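Local coordinates for putative laminarinase (Phanerochaete chrysosporium, PDB 2W39), which probably hydrolyses beta-glucans such as laminarin and lichenin as an extracellular family 16 glycoside hydrolase of a white rot fungus, at residues G108-G113 with C155-D160; T163-Q168 with A229-T234. All coordinates share one frame; numbering follows the deposited sequence.

Contact 1. Residues G108-G113 with C155-D160; sequences GDWPNG and CDVNTD. With BGC (beta-D-glucopyranose), chain B.
V157 reaches across to W110 and P111 with its two methyls. CG2 bears on the proline, 3.6 Å from P111 CG, and also reaches W110 CH2 at the outer end of the six-membered ring, 4.2 Å away, where CG1 lies about as close. CG1 stands anti to the carbonyl carbon (chi1 -56°), and the fork of the valine meets this end of the indole obliquely. P111 follows a cis peptide bond and folds back under its neighbour, its CB 3.7 Å from the plane of the W110 ring and over the centre. The opposite face carries sugar: BGC O4 lies 3.1 Å above the indole plane, toward the rim, and BGC C5 is 3.7 Å from W110 CD1. The tryptophan is thus sandwiched between proline and glucose, the aromatic platform common in carbohydrate-binding clefts, and it also touches the bound gluconolactone. Its NE1 is hydrogen-bonded to E115 OE1, at the start of strand 115-120, which helps fix the rotation of the indole in the loop between two cleft strands. Replacing the indole with an alanine's methyl is likely to deprive the glucose of its platform and leave P111 CB and the valine methyls facing a gap. V157 opens the short helix 157-160, and D156 is its N-cap: D156 OD1 accepts from N158 N at 3.0 Å, met from above the carboxylate plane, and D156 OD2 takes T159 OG1 at 2.8 Å.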
loop_
_atom_site.group_PDB
_atom_site.type_symbol
_atom_site.label_atom_id
_atom_site.label_comp_id
_atom_site.label_asym_id
_atom_site.label_seq_id
_atom_site.Cartn_x
_atom_site.Cartn_y
_atom_site.Cartn_z
ATOM N N GLY A 108 7.197 -15.104 -3.843
ATOM C CA GLY A 108 7.706 -16.405 -4.264
ATOM C C GLY A 108 6.808 -17.594 -4.008
ATOM O O GLY A 108 7.008 -18.642 -4.630
ATOM N N ASP A 109 5.846 -17.456 -3.095
ATOM C CA ASP A 109 4.907 -18.542 -2.801
ATOM C C ASP A 109 3.455 -18.068 -2.668
ATOM O O ASP A 109 2.639 -18.739 -2.045
ATOM C CB ASP A 109 5.346 -19.337 -1.569
ATOM C CG ASP A 109 5.372 -18.518 -0.307
ATOM O OD1 ASP A 109 4.997 -17.313 -0.297
ATOM O OD2 ASP A 109 5.768 -19.125 0.717
ATOM N N TRP A 110 3.137 -16.943 -3.303
ATOM C CA TRP A 110 1.816 -16.325 -3.170
ATOM C C TRP A 110 0.720 -17.314 -3.596
ATOM O O TRP A 110 0.863 -17.985 -4.614
ATOM C CB TRP A 110 1.764 -15.046 -4.020
ATOM C CG TRP A 110 0.543 -14.216 -3.746
ATOM C CD1 TRP A 110 0.449 -13.155 -2.886
ATOM C CD2 TRP A 110 -0.763 -14.379 -4.321
ATOM N NE1 TRP A 110 -0.832 -12.658 -2.878
ATOM C CE2 TRP A 110 -1.599 -13.385 -3.750
ATOM C CE3 TRP A 110 -1.315 -15.272 -5.250
ATOM C CZ2 TRP A 110 -2.946 -13.247 -4.095
ATOM C CZ3 TRP A 110 -2.657 -15.127 -5.592
ATOM C CH2 TRP A 110 -3.460 -14.135 -5.000
ATOM N N PRO A 111 -0.398 -17.401 -2.848
ATOM C CA PRO A 111 -0.778 -16.634 -1.662
ATOM C C PRO A 111 -0.386 -17.308 -0.348
ATOM O O PRO A 111 -0.803 -16.850 0.713
ATOM C CB PRO A 111 -2.299 -16.639 -1.765
ATOM C CG PRO A 111 -2.595 -18.015 -2.278
ATOM C CD PRO A 111 -1.485 -18.323 -3.257
ATOM N N ASN A 112 0.394 -18.394 -0.415
ATOM C CA ASN A 112 0.631 -19.226 0.759
ATOM C C ASN A 112 1.528 -18.605 1.813
ATOM O O ASN A 112 1.532 -19.058 2.946
ATOM C CB ASN A 112 1.200 -20.575 0.333
ATOM C CG ASN A 112 0.212 -21.382 -0.464
ATOM O OD1 ASN A 112 -0.992 -21.170 -0.366
ATOM N ND2 ASN A 112 0.714 -22.302 -1.273
ATOM N N GLY A 113 2.292 -17.575 1.443
ATOM C CA GLY A 113 3.058 -16.812 2.427
ATOM C C GLY A 113 2.339 -15.572 2.923
ATOM O O GLY A 113 2.904 -14.782 3.693
ATOM N N CYS A 155 -10.535 -14.749 4.110
ATOM C CA CYS A 155 -9.250 -14.270 3.574
ATOM C C CYS A 155 -8.674 -15.162 2.482
ATOM O O CYS A 155 -7.740 -14.751 1.793
ATOM C CB CYS A 155 -8.197 -14.158 4.682
ATOM S SG CYS A 155 -8.730 -13.332 6.204
ATOM N N ASP A 156 -9.197 -16.386 2.362
ATOM C CA ASP A 156 -8.681 -17.389 1.438
ATOM C C ASP A 156 -9.006 -16.996 0.014
ATOM O O ASP A 156 -10.176 -17.013 -0.396
ATOM C CB ASP A 156 -9.341 -18.740 1.766
ATOM C CG ASP A 156 -9.024 -19.833 0.763
ATOM O OD1 ASP A 156 -8.008 -19.733 0.034
ATOM O OD2 ASP A 156 -9.804 -20.819 0.723
ATOM N N VAL A 157 -7.971 -16.704 -0.769
ATOM C CA VAL A 157 -8.188 -16.219 -2.134
ATOM C C VAL A 157 -8.834 -17.274 -3.047
ATOM O O VAL A 157 -9.466 -16.928 -4.050
ATOM C CB VAL A 157 -6.903 -15.693 -2.781
ATOM C CG1 VAL A 157 -6.275 -14.591 -1.932
ATOM C CG2 VAL A 157 -5.907 -16.805 -2.972
ATOM N N ASN A 158 -8.678 -18.544 -2.676
ATOM C CA ASN A 158 -9.187 -19.678 -3.446
ATOM C C ASN A 158 -10.705 -19.841 -3.342
ATOM O O ASN A 158 -11.322 -20.517 -4.185
ATOM C CB ASN A 158 -8.495 -20.968 -2.973
ATOM C CG ASN A 158 -6.965 -20.897 -3.068
ATOM O OD1 ASN A 158 -6.247 -20.962 -2.055
ATOM N ND2 ASN A 158 -6.462 -20.766 -4.287
ATOM N N THR A 159 -11.305 -19.256 -2.306
ATOM C CA THR A 159 -12.737 -19.434 -2.039
ATOM C C THR A 159 -13.515 -18.124 -1.818
ATOM O O THR A 159 -14.740 -18.162 -1.608
ATOM C CB THR A 159 -12.994 -20.396 -0.838
ATOM O OG1 THR A 159 -12.380 -19.870 0.348
ATOM C CG2 THR A 159 -12.459 -21.818 -1.115
ATOM N N ASP A 160 -12.830 -16.982 -1.980
ATOM C CA ASP A 160 -13.479 -15.651 -1.969
ATOM C C ASP A 160 -13.463 -14.898 -3.318
ATOM O O ASP A 160 -14.317 -14.036 -3.565
ATOM C CB ASP A 160 -12.964 -14.752 -0.814
ATOM C CG ASP A 160 -11.484 -14.360 -0.948
ATOM O OD1 ASP A 160 -10.943 -14.287 -2.072
ATOM O OD2 ASP A 160 -10.852 -14.099 0.097
HETATM C C2 BGC B . -1.614 -10.811 -7.764
HETATM C C3 BGC B . -0.957 -12.186 -7.701
HETATM C C4 BGC B . 0.523 -12.106 -7.342
HETATM C C5 BGC B . 0.724 -11.259 -6.081
HETATM C C6 BGC B . 2.199 -11.010 -5.762
HETATM C C1 BGC B . -1.339 -10.047 -6.473
HETATM O O2 BGC B . -3.027 -10.978 -7.931
HETATM O O3 BGC B . -1.098 -12.843 -8.967
HETATM O O4 BGC B . 1.028 -13.434 -7.129
HETATM O O5 BGC B . 0.080 -9.994 -6.267
HETATM O O6 BGC B . 2.798 -10.104 -6.707
#

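Contact 2. Residues T163-Q168 with A229-T234; sequences TGCGVQ and AFFPNT
F231 drives its ring toward strand 165-168, where C165 and V167, both pointing at the partner strand, receive it. The leading corner of the ring, CE2 and CZ, enters between them: F231 CE2 lies 3.4 Å from the carbonyl oxygen C165 O, and F231 CZ meets V167 CG2 at 3.8 Å. C165 SG lies beside the CD2-CE2 side of the ring, 4.9 Å from the ring centroid and 56° off its normal, an oblique sulfur-aromatic contact. F231 sets CG anti to the carbonyl carbon (chi1 -60°), which lets the ring extend into this notch. The second bump is V167 itself. Its CG1, anti to the backbone N (chi1 175°), drops onto the small A229, 3.8 Å from A229 CB, while the V167 and F231 side chains slide past each other in opposite directions, CG2 against CZ; the branched valine straddles the junction of A229 and F231, one methyl against each. These are facing layers of the beta sandwich of family 16: strand 165-168 belongs to the mixed sheet, strand 229-232 pairs with strand 195-202 in the antiparallel one, and the axes of the two short segments stay 7.7 Å apart at closest approach, running nearly antiparallel. The alternation of strand residues sends A229 and F231 into the interlayer space and F230 the other way, where P232 CD sits over the centre of its ring. L132 of strand 129-133 flanks both C165 and F231, while A229 also touches M130, and I196 and M140 close round the phenylalanine from strand 195-202 and a loop.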
loop_
_atom_site.group_PDB
_atom_site.type_symbol
_atom_site.label_atom_id
_atom_site.label_comp_id
_atom_site.label_asym_id
_atom_site.label_seq_id
_atom_site.Cartn_x
_atom_site.Cartn_y
_atom_site.Cartn_z
ATOM N N THR A 163 -10.753 -11.623 -3.342
ATOM C CA THR A 163 -11.010 -10.317 -2.739
ATOM C C THR A 163 -10.127 -10.169 -1.495
ATOM O O THR A 163 -9.806 -9.048 -1.101
ATOM C CB THR A 163 -12.460 -10.111 -2.279
ATOM O OG1 THR A 163 -12.781 -11.064 -1.266
ATOM C CG2 THR A 163 -13.434 -10.240 -3.442
ATOM N N GLY A 164 -9.772 -11.293 -0.865
ATOM C CA GLY A 164 -9.188 -11.242 0.485
ATOM C C GLY A 164 -10.233 -10.855 1.524
ATOM O O GLY A 164 -11.407 -10.611 1.186
ATOM N N CYS A 165 -9.813 -10.785 2.792
ATOM C CA CYS A 165 -10.684 -10.295 3.858
ATOM C C CYS A 165 -10.302 -8.852 4.159
ATOM O O CYS A 165 -9.171 -8.570 4.550
ATOM C CB CYS A 165 -10.570 -11.149 5.117
ATOM S SG CYS A 165 -8.865 -11.353 5.726
ATOM N N GLY A 166 -11.236 -7.948 3.896
ATOM C CA GLY A 166 -10.964 -6.510 3.878
ATOM C C GLY A 166 -11.655 -5.732 4.976
ATOM O O GLY A 166 -12.691 -6.155 5.503
ATOM N N VAL A 167 -11.090 -4.569 5.271
ATOM C CA VAL A 167 -11.653 -3.608 6.195
ATOM C C VAL A 167 -11.508 -2.241 5.548
ATOM O O VAL A 167 -10.427 -1.887 5.060
ATOM C CB VAL A 167 -10.902 -3.614 7.549
ATOM C CG1 VAL A 167 -11.424 -2.511 8.486
ATOM C CG2 VAL A 167 -11.019 -4.984 8.229
ATOM N N GLN A 168 -12.596 -1.469 5.556
ATOM C CA GLN A 168 -12.597 -0.091 5.058
ATOM C C GLN A 168 -12.326 0.882 6.205
ATOM O O GLN A 168 -12.983 0.806 7.249
ATOM C CB GLN A 168 -13.960 0.235 4.430
ATOM C CG GLN A 168 -14.367 -0.677 3.281
ATOM C CD GLN A 168 -13.761 -0.265 1.959
ATOM O OE1 GLN A 168 -12.952 -0.997 1.377
ATOM N NE2 GLN A 168 -14.158 0.910 1.465
ATOM N N ALA A 229 -7.924 -1.363 11.427
ATOM C CA ALA A 229 -8.264 -2.715 10.983
ATOM C C ALA A 229 -7.625 -3.703 11.940
ATOM O O ALA A 229 -6.475 -3.547 12.335
ATOM C CB ALA A 229 -7.756 -2.977 9.553
ATOM N N PHE A 230 -8.385 -4.731 12.302
ATOM C CA PHE A 230 -7.938 -5.800 13.203
ATOM C C PHE A 230 -8.267 -7.122 12.548
ATOM O O PHE A 230 -9.406 -7.375 12.127
ATOM C CB PHE A 230 -8.694 -5.653 14.530
ATOM C CG PHE A 230 -8.330 -6.654 15.628
ATOM C CD1 PHE A 230 -9.298 -7.000 16.564
ATOM C CD2 PHE A 230 -7.052 -7.199 15.771
ATOM C CE1 PHE A 230 -9.015 -7.862 17.609
ATOM C CE2 PHE A 230 -6.756 -8.063 16.822
ATOM C CZ PHE A 230 -7.752 -8.389 17.742
ATOM N N PHE A 231 -7.243 -7.960 12.472
ATOM C CA PHE A 231 -7.331 -9.313 11.929
ATOM C C PHE A 231 -6.861 -10.260 13.025
ATOM O O PHE A 231 -5.684 -10.608 13.105
ATOM C CB PHE A 231 -6.473 -9.438 10.675
ATOM C CG PHE A 231 -6.889 -8.503 9.583
ATOM C CD1 PHE A 231 -6.173 -7.325 9.333
ATOM C CD2 PHE A 231 -8.010 -8.783 8.796
ATOM C CE1 PHE A 231 -6.586 -6.458 8.310
ATOM C CE2 PHE A 231 -8.414 -7.920 7.775
ATOM C CZ PHE A 231 -7.693 -6.758 7.536
ATOM N N PRO A 232 -7.777 -10.653 13.929
ATOM C CA PRO A 232 -7.400 -11.543 15.031
ATOM C C PRO A 232 -7.250 -12.982 14.529
ATOM O O PRO A 232 -7.567 -13.300 13.375
ATOM C CB PRO A 232 -8.597 -11.431 15.971
ATOM C CG PRO A 232 -9.734 -11.159 15.068
ATOM C CD PRO A 232 -9.192 -10.243 13.991
ATOM N N ASN A 233 -6.790 -13.860 15.416
ATOM C CA ASN A 233 -6.615 -15.260 15.058
ATOM C C ASN A 233 -7.786 -16.166 15.407
ATOM O O ASN A 233 -7.681 -17.391 15.302
ATOM C CB ASN A 233 -5.294 -15.803 15.626
ATOM C CG ASN A 233 -5.296 -15.934 17.142
ATOM O OD1 ASN A 233 -6.238 -15.515 17.819
ATOM N ND2 ASN A 233 -4.230 -16.517 17.684
ATOM N N THR A 234 -8.918 -15.568 15.764
ATOM C CA THR A 234 -10.101 -16.330 16.158
ATOM C C THR A 234 -10.415 -17.482 15.206
ATOM O O THR A 234 -10.731 -18.599 15.641
ATOM C CB THR A 234 -11.293 -15.375 16.199
ATOM O OG1 THR A 234 -10.926 -14.235 16.979
ATOM C CG2 THR A 234 -12.530 -16.026 16.799
#

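Contact 2 is buried interior, two strands from different sheets meeting through aliphatic, aromatic and sulfur groups. Contact 1 lies at the surface, where a loop and a short helix touch through a few apolar groups beside the bound sugars; there one ring serves both protein and ligand. The centres of contacts 1 and 2 are about 14 Å apart, on the same side of the chain's centre. They share one covalent tie: the disulfide between C155 SG and C165 SG, 2.0 Å long, joins the approach to helix 157-160 to the start of strand 165-168. D160 adds a polar link, its OD1 accepting from T163 N. The C165 side chain lies about 11 Å from the bound BGC and LGC (gluconolactone).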